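Local structure of endo alpha-1,4 polygalactosaminidase (Neosartorya fumigata, 6OJ1) at residues Ile44-Ala49 / Ile59-Leu64; Thr40-Glu45 / Ser262-Asn267. The protein cleaves alpha-1,4-linked galactosamine polymers from within the chain, acting as a family GH114 (beta/alpha)-barrel glycoside hydrolase that disrupts microbial biofilms. All blocks are in the same frame, centred on the assembly; numbering follows the deposited sequence.

Contact 1. Residues Ile44-Ala49 / Ile59-Leu64; sequences IELLYA and IYDIDL. With NAG (2-acetamido-2-deoxy-beta-D-glucopyranose), chain B; NAG (2-acetamido-2-deoxy-beta-D-glucopyranose), chain C.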
loop_
_atom_site.group_PDB
_atom_site.type_symbol
_atom_site.label_atom_id
_atom_site.label_comp_id
_atom_site.label_asym_id
_atom_site.label_seq_id
_atom_site.Cartn_x
_atom_site.Cartn_y
_atom_site.Cartn_z
ATOM N N ILE A 44 6.398 -8.100 0.459
ATOM C CA ILE A 44 5.466 -7.545 -0.510
ATOM C C ILE A 44 5.848 -8.068 -1.886
ATOM O O ILE A 44 7.033 -8.114 -2.236
ATOM C CB ILE A 44 5.433 -6.001 -0.491
ATOM C CG1 ILE A 44 4.529 -5.476 -1.616
ATOM C CG2 ILE A 44 6.844 -5.399 -0.576
ATOM C CD1 ILE A 44 4.177 -3.974 -1.500
ATOM N N GLU A 45 4.850 -8.499 -2.650
ATOM C CA GLU A 45 5.103 -9.023 -3.994
ATOM C C GLU A 45 3.871 -8.683 -4.819
ATOM O O GLU A 45 2.810 -9.275 -4.611
ATOM C CB GLU A 45 5.372 -10.525 -3.981
ATOM C CG GLU A 45 5.965 -11.047 -5.300
ATOM C CD GLU A 45 4.912 -11.230 -6.372
ATOM O OE1 GLU A 45 4.004 -12.071 -6.173
ATOM O OE2 GLU A 45 4.977 -10.515 -7.403
ATOM N N LEU A 46 4.014 -7.727 -5.742
ATOM C CA LEU A 46 2.897 -7.187 -6.504
ATOM C C LEU A 46 2.970 -7.483 -7.992
ATOM O O LEU A 46 1.983 -7.237 -8.698
ATOM C CB LEU A 46 2.815 -5.658 -6.323
ATOM C CG LEU A 46 2.675 -5.165 -4.897
ATOM C CD1 LEU A 46 2.383 -3.635 -4.931
ATOM C CD2 LEU A 46 1.547 -5.922 -4.209
ATOM N N LEU A 47 4.094 -8.005 -8.492
ATOM C CA LEU A 47 4.261 -8.087 -9.942
ATOM C C LEU A 47 3.453 -9.229 -10.562
ATOM O O LEU A 47 2.880 -9.073 -11.651
ATOM C CB LEU A 47 5.747 -8.216 -10.280
ATOM C CG LEU A 47 6.109 -8.239 -11.761
ATOM C CD1 LEU A 47 5.682 -6.922 -12.409
ATOM C CD2 LEU A 47 7.607 -8.469 -11.939
ATOM N N TYR A 48 3.398 -10.390 -9.903
ATOM C CA TYR A 48 2.724 -11.558 -10.449
ATOM C C TYR A 48 2.051 -12.306 -9.305
ATOM O O TYR A 48 2.206 -11.958 -8.133
ATOM C CB TYR A 48 3.704 -12.470 -11.224
ATOM C CG TYR A 48 5.077 -12.587 -10.567
ATOM C CD1 TYR A 48 5.225 -13.189 -9.323
ATOM C CD2 TYR A 48 6.216 -12.092 -11.192
ATOM C CE1 TYR A 48 6.459 -13.294 -8.717
ATOM C CE2 TYR A 48 7.462 -12.194 -10.595
ATOM C CZ TYR A 48 7.577 -12.794 -9.354
ATOM O OH TYR A 48 8.810 -12.883 -8.748
ATOM N N ALA A 49 1.270 -13.322 -9.650
ATOM C CA ALA A 49 0.629 -14.134 -8.626
ATOM C C ALA A 49 1.692 -14.687 -7.683
ATOM O O ALA A 49 2.757 -15.122 -8.123
ATOM C CB ALA A 49 -0.156 -15.273 -9.276
ATOM N N ILE A 59 3.658 -11.146 7.630
ATOM C CA ILE A 59 2.658 -10.455 6.829
ATOM C C ILE A 59 3.114 -10.463 5.380
ATOM O O ILE A 59 4.270 -10.136 5.093
ATOM C CB ILE A 59 2.440 -9.000 7.304
ATOM C CG1 ILE A 59 1.816 -8.969 8.703
ATOM C CG2 ILE A 59 1.588 -8.250 6.303
ATOM C CD1 ILE A 59 1.825 -7.568 9.340
ATOM N N TYR A 60 2.212 -10.831 4.471
ATOM C CA TYR A 60 2.457 -10.753 3.036
ATOM C C TYR A 60 1.488 -9.756 2.423
ATOM O O TYR A 60 0.282 -9.870 2.636
ATOM C CB TYR A 60 2.267 -12.115 2.353
ATOM C CG TYR A 60 3.476 -13.044 2.378
ATOM C CD1 TYR A 60 4.044 -13.453 3.573
ATOM C CD2 TYR A 60 4.021 -13.526 1.192
ATOM C CE1 TYR A 60 5.139 -14.310 3.590
ATOM C CE2 TYR A 60 5.109 -14.371 1.197
ATOM C CZ TYR A 60 5.661 -14.763 2.402
ATOM O OH TYR A 60 6.741 -15.619 2.426
ATOM N N ASP A 61 2.017 -8.789 1.667
ATOM C CA ASP A 61 1.226 -7.799 0.933
ATOM C C ASP A 61 1.287 -8.218 -0.538
ATOM O O ASP A 61 2.367 -8.233 -1.142
ATOM C CB ASP A 61 1.795 -6.397 1.169
ATOM C CG ASP A 61 0.982 -5.289 0.519
ATOM O OD1 ASP A 61 0.020 -5.561 -0.227
ATOM O OD2 ASP A 61 1.324 -4.112 0.778
ATOM N N ILE A 62 0.138 -8.604 -1.103
ATOM C CA ILE A 62 0.086 -9.153 -2.455
ATOM C C ILE A 62 -1.085 -8.533 -3.212
ATOM O O ILE A 62 -2.016 -7.971 -2.624
ATOM C CB ILE A 62 -0.040 -10.688 -2.454
ATOM C CG1 ILE A 62 -1.341 -11.108 -1.754
ATOM C CG2 ILE A 62 1.175 -11.340 -1.749
ATOM C CD1 ILE A 62 -1.559 -12.635 -1.693
ATOM N N ASP A 63 -1.037 -8.657 -4.536
ATOM C CA ASP A 63 -2.043 -8.019 -5.383
ATOM C C ASP A 63 -3.430 -8.632 -5.196
ATOM O O ASP A 63 -3.597 -9.856 -5.205
ATOM C CB ASP A 63 -1.615 -8.104 -6.848
ATOM C CG ASP A 63 -2.548 -7.328 -7.757
ATOM O OD1 ASP A 63 -2.338 -6.100 -7.919
ATOM O OD2 ASP A 63 -3.513 -7.940 -8.267
ATOM N N LEU A 64 -4.435 -7.760 -5.035
ATOM C CA LEU A 64 -5.812 -8.193 -4.818
ATOM C C LEU A 64 -6.354 -9.018 -5.981
ATOM O O LEU A 64 -7.068 -10.007 -5.772
ATOM C CB LEU A 64 -6.701 -6.957 -4.604
ATOM C CG LEU A 64 -8.209 -7.215 -4.609
ATOM C CD1 LEU A 64 -8.601 -8.128 -3.465
ATOM C CD2 LEU A 64 -8.927 -5.869 -4.527
HETATM C C1 NAG B . 7.042 -16.849 -10.104
HETATM C C2 NAG B . 8.340 -17.552 -10.483
HETATM C C3 NAG B . 9.164 -16.688 -11.441
HETATM C C4 NAG B . 8.328 -16.206 -12.622
HETATM C C5 NAG B . 7.059 -15.535 -12.108
HETATM C C6 NAG B . 6.104 -15.131 -13.206
HETATM C C7 NAG B . 9.139 -19.052 -8.721
HETATM C C8 NAG B . 9.929 -19.165 -7.453
HETATM N N2 NAG B . 9.095 -17.839 -9.277
HETATM O O3 NAG B . 10.272 -17.453 -11.900
HETATM O O4 NAG B . 9.076 -15.256 -13.378
HETATM O O5 NAG B . 6.347 -16.458 -11.276
HETATM O O6 NAG B . 5.775 -16.240 -14.035
HETATM O O7 NAG B . 8.580 -20.019 -9.231
HETATM C C1 NAG C . 9.059 -15.519 -14.795
HETATM C C2 NAG C . 9.579 -14.262 -15.520
HETATM C C3 NAG C . 9.732 -14.520 -17.020
HETATM C C4 NAG C . 10.530 -15.789 -17.276
HETATM C C5 NAG C . 9.898 -16.953 -16.528
HETATM C C6 NAG C . 10.672 -18.244 -16.688
HETATM C C7 NAG C . 8.944 -12.166 -14.408
HETATM C C8 NAG C . 7.925 -11.078 -14.323
HETATM N N2 NAG C . 8.689 -13.135 -15.294
HETATM O O3 NAG C . 10.431 -13.428 -17.609
HETATM O O4 NAG C . 10.525 -16.069 -18.667
HETATM O O5 NAG C . 9.884 -16.647 -15.130
HETATM O O6 NAG C . 11.958 -18.158 -16.089
HETATM O O7 NAG C . 9.952 -12.174 -13.706
HETATM O O HOH W 1 0.912 -10.501 -6.088
HETATM O O HOH W 2 -0.007 -5.407 -9.022
#

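Contact 2. Residues Thr40-Glu45 / Ser262-Asn267; sequences TKWQIE and STVIKN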
loop_
_atom_site.group_PDB
_atom_site.type_symbol
_atom_site.label_atom_id
_atom_site.label_comp_id
_atom_site.label_asym_id
_atom_site.label_seq_id
_atom_site.Cartn_x
_atom_site.Cartn_y
_atom_site.Cartn_z
ATOM N N THR A 40 6.683 -5.723 12.933
ATOM C CA THR A 40 6.338 -7.010 12.341
ATOM C C THR A 40 7.006 -7.156 10.981
ATOM O O THR A 40 6.914 -6.265 10.131
ATOM C CB THR A 40 4.821 -7.162 12.206
ATOM O OG1 THR A 40 4.217 -7.141 13.508
ATOM C CG2 THR A 40 4.493 -8.481 11.528
ATOM N N LYS A 41 7.691 -8.283 10.784
ATOM C CA LYS A 41 8.364 -8.546 9.518
ATOM C C LYS A 41 7.347 -8.816 8.417
ATOM O O LYS A 41 6.354 -9.521 8.624
ATOM C CB LYS A 41 9.299 -9.745 9.665
ATOM C CG LYS A 41 10.166 -10.026 8.452
ATOM C CD LYS A 41 11.110 -11.199 8.764
ATOM C CE LYS A 41 11.914 -11.629 7.552
ATOM N NZ LYS A 41 12.800 -12.790 7.899
ATOM N N TRP A 42 7.603 -8.264 7.231
ATOM C CA TRP A 42 6.667 -8.413 6.129
ATOM C C TRP A 42 7.415 -8.721 4.840
ATOM O O TRP A 42 8.645 -8.639 4.754
ATOM C CB TRP A 42 5.779 -7.169 5.952
ATOM C CG TRP A 42 6.441 -5.946 5.344
ATOM C CD1 TRP A 42 7.621 -5.369 5.722
ATOM C CD2 TRP A 42 5.910 -5.120 4.291
ATOM N NE1 TRP A 42 7.872 -4.252 4.948
ATOM C CE2 TRP A 42 6.843 -4.080 4.062
ATOM C CE3 TRP A 42 4.740 -5.166 3.516
ATOM C CZ2 TRP A 42 6.650 -3.095 3.089
ATOM C CZ3 TRP A 42 4.538 -4.181 2.543
ATOM C CH2 TRP A 42 5.490 -3.154 2.344
ATOM N N GLN A 43 6.629 -9.108 3.844
ATOM C CA GLN A 43 7.054 -9.287 2.469
ATOM C C GLN A 43 5.988 -8.642 1.600
ATOM O O GLN A 43 4.814 -8.610 1.972
ATOM C CB GLN A 43 7.239 -10.791 2.141
ATOM C CG GLN A 43 7.173 -11.200 0.654
ATOM C CD GLN A 43 8.380 -10.757 -0.180
ATOM O OE1 GLN A 43 8.859 -9.634 -0.061
ATOM N NE2 GLN A 43 8.870 -11.651 -1.036
ATOM N N ILE A 44 6.398 -8.100 0.459
ATOM C CA ILE A 44 5.466 -7.545 -0.510
ATOM C C ILE A 44 5.848 -8.068 -1.886
ATOM O O ILE A 44 7.033 -8.114 -2.236
ATOM C CB ILE A 44 5.433 -6.001 -0.491
ATOM C CG1 ILE A 44 4.529 -5.476 -1.616
ATOM C CG2 ILE A 44 6.844 -5.399 -0.576
ATOM C CD1 ILE A 44 4.177 -3.974 -1.500
ATOM N N GLU A 45 4.850 -8.499 -2.650
ATOM C CA GLU A 45 5.103 -9.023 -3.994
ATOM C C GLU A 45 3.871 -8.683 -4.819
ATOM O O GLU A 45 2.810 -9.275 -4.611
ATOM C CB GLU A 45 5.372 -10.525 -3.981
ATOM C CG GLU A 45 5.965 -11.047 -5.300
ATOM C CD GLU A 45 4.912 -11.230 -6.372
ATOM O OE1 GLU A 45 4.004 -12.071 -6.173
ATOM O OE2 GLU A 45 4.977 -10.515 -7.403
ATOM N N SER A 262 9.472 -1.537 9.714
ATOM C CA SER A 262 9.551 -2.881 9.145
ATOM C C SER A 262 10.074 -2.741 7.723
ATOM O O SER A 262 9.311 -2.584 6.774
ATOM C CB SER A 262 8.192 -3.564 9.177
ATOM O OG SER A 262 7.758 -3.711 10.517
ATOM N N THR A 263 11.395 -2.791 7.574
ATOM C CA THR A 263 12.014 -2.464 6.300
ATOM C C THR A 263 12.144 -3.706 5.431
ATOM O O THR A 263 12.516 -4.781 5.913
ATOM C CB THR A 263 13.384 -1.822 6.518
ATOM O OG1 THR A 263 13.224 -0.602 7.263
ATOM C CG2 THR A 263 14.049 -1.516 5.179
ATOM N N VAL A 264 11.813 -3.552 4.145
ATOM C CA VAL A 264 12.214 -4.499 3.109
ATOM C C VAL A 264 13.027 -3.756 2.057
ATOM O O VAL A 264 12.718 -2.611 1.705
ATOM C CB VAL A 264 11.015 -5.211 2.446
ATOM C CG1 VAL A 264 10.439 -6.255 3.380
ATOM C CG2 VAL A 264 9.945 -4.196 2.000
ATOM N N ILE A 265 14.059 -4.418 1.550
ATOM C CA ILE A 265 14.798 -3.955 0.384
ATOM C C ILE A 265 14.275 -4.731 -0.813
ATOM O O ILE A 265 14.253 -5.968 -0.788
ATOM C CB ILE A 265 16.308 -4.156 0.587
ATOM C CG1 ILE A 265 16.789 -3.257 1.732
ATOM C CG2 ILE A 265 17.069 -3.878 -0.681
ATOM C CD1 ILE A 265 18.057 -3.734 2.378
ATOM N N LYS A 266 13.811 -4.017 -1.845
ATOM C CA LYS A 266 13.090 -4.646 -2.947
ATOM C C LYS A 266 13.609 -4.130 -4.284
ATOM O O LYS A 266 14.213 -3.056 -4.371
ATOM C CB LYS A 266 11.558 -4.374 -2.865
ATOM C CG LYS A 266 10.887 -4.850 -1.590
ATOM C CD LYS A 266 10.812 -6.380 -1.575
ATOM C CE LYS A 266 9.901 -6.914 -2.686
ATOM N NZ LYS A 266 9.760 -8.403 -2.528
ATOM N N ASN A 267 13.341 -4.904 -5.338
ATOM C CA ASN A 267 13.371 -4.364 -6.691
ATOM C C ASN A 267 12.204 -3.402 -6.900
ATOM O O ASN A 267 11.140 -3.555 -6.302
ATOM C CB ASN A 267 13.259 -5.480 -7.727
ATOM C CG ASN A 267 14.447 -6.391 -7.731
ATOM O OD1 ASN A 267 15.592 -5.943 -7.705
ATOM N ND2 ASN A 267 14.186 -7.697 -7.785
HETATM O O HOH W 3 10.326 -6.339 7.471
#

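Contact 1. Residues Ile44-Ala49 / Ile59-Leu64
The carbonyl oxygen D61 O is approached by two groups of the neighbouring strand: E45 N donates a nearly straight hydrogen bond to it over 2.9 Å (163° at the hydrogen), and I44 CA adds a CA-H...O contact at 3.2 Å. Above this parallel pairing, the side chains of I44 and D61 lie side by side. With its chain extended (chi1 175°), I44 brings CD1 to 3.7 Å from D61 OD2, and its beta-branched bulk suits a strand. Past E45 direct backbone bonding gives way to water: one water accepts from D63 N at 3.1 Å beside E45 O and Y48 O, while L46 CD2 settles over the backbone, 3.8 Å from I62 C. A second water donates to both L46 O and D63 OD1, which is also salt-bridged to R95; D63 OD2 accepts from F65 N. E45 is long enough to curl back on its turn: OE2 accepts from Y48 N at 3.0 Å on its syn lone pair. OE2 also lies over one face of the Y48 ring, toward the rim; C5 of NAG (chain B) is 3.6 Å above the centre of the opposite face. Parallel pairing of neighbouring strands followed by loops is the build of the (beta/alpha) barrel, here between its first two strands.

Contact 2. Residues Thr40-Glu45 / Ser262-Asn267
K266 bends twice, at chi2 and chi3, and Q43 folds at chi2 (71°); the two side chains then cross at about a right angle, with K266 NZ 2.9 Å from Q43 OE1. The ammonium, 2.8 Å from I44 O and nearly in line with that carbonyl, lies among four oxygens, Q43 OE1, I44 O, N271 O and W273 O, which must share its three N-H groups and suit a buried lysine. Q43 OE1 in turn accepts from I44 N, both donors arriving from one face of the amide, which limits its rotation; NE2 goes to N272 O. At the other end, S262 is small enough to let OG donate to T40 O at 2.7 Å, from above the carbonyl plane. Between these polar ends, V264 wedges against W42: CG2 lies 3.6 Å from W42 CZ2 and CG1 3.3 Å from W42 O. W42 NE1 makes a weak, bent bond to S262 O. A water bridges W42 N, weakly, and T263 O; the axes of 42-45 and 262-266 come to 7.5 Å, their directions 38° apart. Strand 227-231 meets W42, V264 and K266 through I230, strand 59-63 flanks 42-45, and strand 274-275 packs on Q43, V264 and K266 through V274.

How the contacts relate
Near the N terminus, strand 42-45 serves both contacts, which share I44 and E45. The chain turns through a short linker without helix or strand and returns as 59-63: contact 1 closes this small loop by pairing the first two barrel strands. The chain then runs through strands and helices before strand 261-266 arrives beside the starting strand, where contact 2 closes a circuit of more than two hundred residues. The short loop lies within this circuit. Backbone bonds from Q43 to I59 and D61 continue the pairing of contact 1. Strand 42-45 joins its sequence neighbour on one flank to the last parallel strand on the other, there closing the barrel through side chains and a water, without direct backbone bonds.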